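PDB 6ZNW: citrate lyase, subunit 1 from Methanothrix soehngenii, which probably takes part, with ATP-grasp and citrate-binding regions, in interconverting citrate, ATP and CoA with oxaloacetate, acetyl-CoA, ADP and phosphate. Local coordinates for residues Y197-P202 with P212-A217. Numbering follows the deposited sequence.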
# COMPACT_ATOMS: atom_id res chain seq x y z
N TYR A 197 -27.48 -25.05 -58.68
CA TYR A 197 -28.19 -25.49 -59.86
C TYR A 197 -29.30 -24.50 -60.24
O TYR A 197 -30.01 -24.00 -59.37
CB TYR A 197 -28.80 -26.88 -59.63
CG TYR A 197 -29.51 -27.43 -60.85
CD1 TYR A 197 -28.79 -27.94 -61.92
CD2 TYR A 197 -30.89 -27.45 -60.93
CE1 TYR A 197 -29.42 -28.44 -63.05
CE2 TYR A 197 -31.54 -27.95 -62.05
CZ TYR A 197 -30.80 -28.45 -63.11
OH TYR A 197 -31.44 -28.96 -64.22
N VAL A 198 -29.43 -24.23 -61.53
CA VAL A 198 -30.50 -23.39 -62.08
C VAL A 198 -30.94 -23.97 -63.42
O VAL A 198 -30.12 -24.42 -64.21
CB VAL A 198 -30.17 -21.87 -62.15
CG1 VAL A 198 -29.09 -21.57 -63.19
CG2 VAL A 198 -31.42 -21.05 -62.44
N GLU A 199 -32.25 -24.05 -63.64
CA GLU A 199 -32.80 -24.60 -64.87
C GLU A 199 -34.03 -23.81 -65.29
O GLU A 199 -34.99 -23.73 -64.53
CB GLU A 199 -33.18 -26.08 -64.68
CG GLU A 199 -33.78 -26.73 -65.91
CD GLU A 199 -34.63 -27.94 -65.59
OE1 GLU A 199 -34.06 -28.96 -65.13
OE2 GLU A 199 -35.87 -27.88 -65.78
N ILE A 200 -33.99 -23.22 -66.48
CA ILE A 200 -35.12 -22.51 -67.03
C ILE A 200 -35.54 -23.31 -68.25
O ILE A 200 -34.91 -23.23 -69.31
CB ILE A 200 -34.82 -21.03 -67.36
CG1 ILE A 200 -34.20 -20.32 -66.12
CG2 ILE A 200 -36.11 -20.32 -67.81
CD1 ILE A 200 -33.50 -19.04 -66.41
N ASN A 201 -36.53 -24.19 -68.06
CA ASN A 201 -37.02 -25.11 -69.08
C ASN A 201 -38.53 -25.06 -69.13
O ASN A 201 -39.21 -25.78 -68.40
CB ASN A 201 -36.58 -26.55 -68.78
CG ASN A 201 -35.20 -26.94 -69.27
OD1 ASN A 201 -34.23 -26.17 -69.23
ND2 ASN A 201 -35.07 -28.19 -69.73
N PRO A 202 -39.09 -24.19 -69.98
CA PRO A 202 -38.42 -23.34 -70.97
C PRO A 202 -38.40 -21.84 -70.65
O PRO A 202 -38.99 -21.39 -69.67
CB PRO A 202 -39.27 -23.62 -72.23
CG PRO A 202 -40.70 -23.87 -71.67
CD PRO A 202 -40.55 -24.15 -70.17
N PRO A 212 -38.91 -16.10 -68.34
CA PRO A 212 -38.79 -17.50 -67.90
C PRO A 212 -40.17 -18.15 -67.67
O PRO A 212 -41.01 -17.55 -67.00
CB PRO A 212 -38.02 -17.38 -66.58
CG PRO A 212 -38.37 -16.04 -66.05
CD PRO A 212 -38.69 -15.15 -67.23
N LEU A 213 -40.41 -19.36 -68.21
CA LEU A 213 -41.72 -20.02 -68.05
C LEU A 213 -41.76 -21.04 -66.90
O LEU A 213 -42.75 -21.12 -66.18
CB LEU A 213 -42.22 -20.65 -69.36
CG LEU A 213 -42.45 -19.70 -70.53
CD1 LEU A 213 -42.95 -20.47 -71.73
CD2 LEU A 213 -43.46 -18.62 -70.18
N ASP A 214 -40.69 -21.83 -66.74
CA ASP A 214 -40.56 -22.77 -65.63
C ASP A 214 -39.17 -22.64 -65.06
O ASP A 214 -38.21 -22.46 -65.82
CB ASP A 214 -40.82 -24.24 -66.02
CG ASP A 214 -40.70 -25.18 -64.82
OD1 ASP A 214 -41.63 -25.20 -63.98
OD2 ASP A 214 -39.67 -25.87 -64.71
N MET A 215 -39.05 -22.74 -63.73
CA MET A 215 -37.78 -22.59 -63.08
C MET A 215 -37.55 -23.60 -61.94
O MET A 215 -38.40 -23.79 -61.08
CB MET A 215 -37.63 -21.16 -62.57
CG MET A 215 -36.19 -20.75 -62.33
SD MET A 215 -36.05 -18.97 -62.14
CE MET A 215 -34.35 -18.82 -61.79
N VAL A 216 -36.39 -24.27 -61.98
CA VAL A 216 -35.97 -25.23 -60.97
C VAL A 216 -34.64 -24.72 -60.46
O VAL A 216 -33.76 -24.41 -61.27
CB VAL A 216 -35.86 -26.67 -61.55
CG1 VAL A 216 -35.05 -27.58 -60.64
CG2 VAL A 216 -37.24 -27.26 -61.79
N ALA A 217 -34.49 -24.56 -59.14
CA ALA A 217 -33.24 -24.04 -58.59
C ALA A 217 -32.86 -24.65 -57.28
O ALA A 217 -33.72 -25.00 -56.47
CB ALA A 217 -33.33 -22.53 -58.45
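E199 and V216 face each other as an antiparallel hydrogen-bonded pair: E199 N gives its hydrogen to V216 O at 2.8 Å, and V216 N returns a straighter bond to E199 O at 3.0 Å, lying in the carbonyl plane. On the face shared with these two, V216 CG1 meets the edge of the Y197 ring, 3.8 Å from CE2 and near the ring plane. With its CG anti to the backbone N (chi1 -177°), Y197 extends alongside E199, and its OH donates to the anti lone pair of E199 OE1 at 2.8 Å. Without the ring and hydroxyl, an alanine in place of Y197 would probably leave the E199 carboxylate freer to turn and open a gap beside V216 CG1. On the opposite face of the sheet, V198 CG2 touches M215 CE at 3.7 Å, the thioether chain reaching it fully extended, while I200 CG2 lies beside P212 CB. Helix 176-192 packs on V198 and I200, and helix 8-18 on M215, A217 and P212, making this the covered face. The E-I-N-P sequence E199 to P202 ends in a corner with a cis peptide before P202, whose carbonyl O accepts a hydrogen bond from L213 N at 2.9 Å and a weak one from D214 N. Hairpin 195-206/209-220 supplies two interior strands of the antiparallel sheet, flanked by strands 3-6 and 118-125. E199 OE2 and D214 OD2 approach to 4.4 Å, with E8 also near D214, an acidic patch consistent with the magnesium-nucleotide site of related succinyl-CoA synthetases.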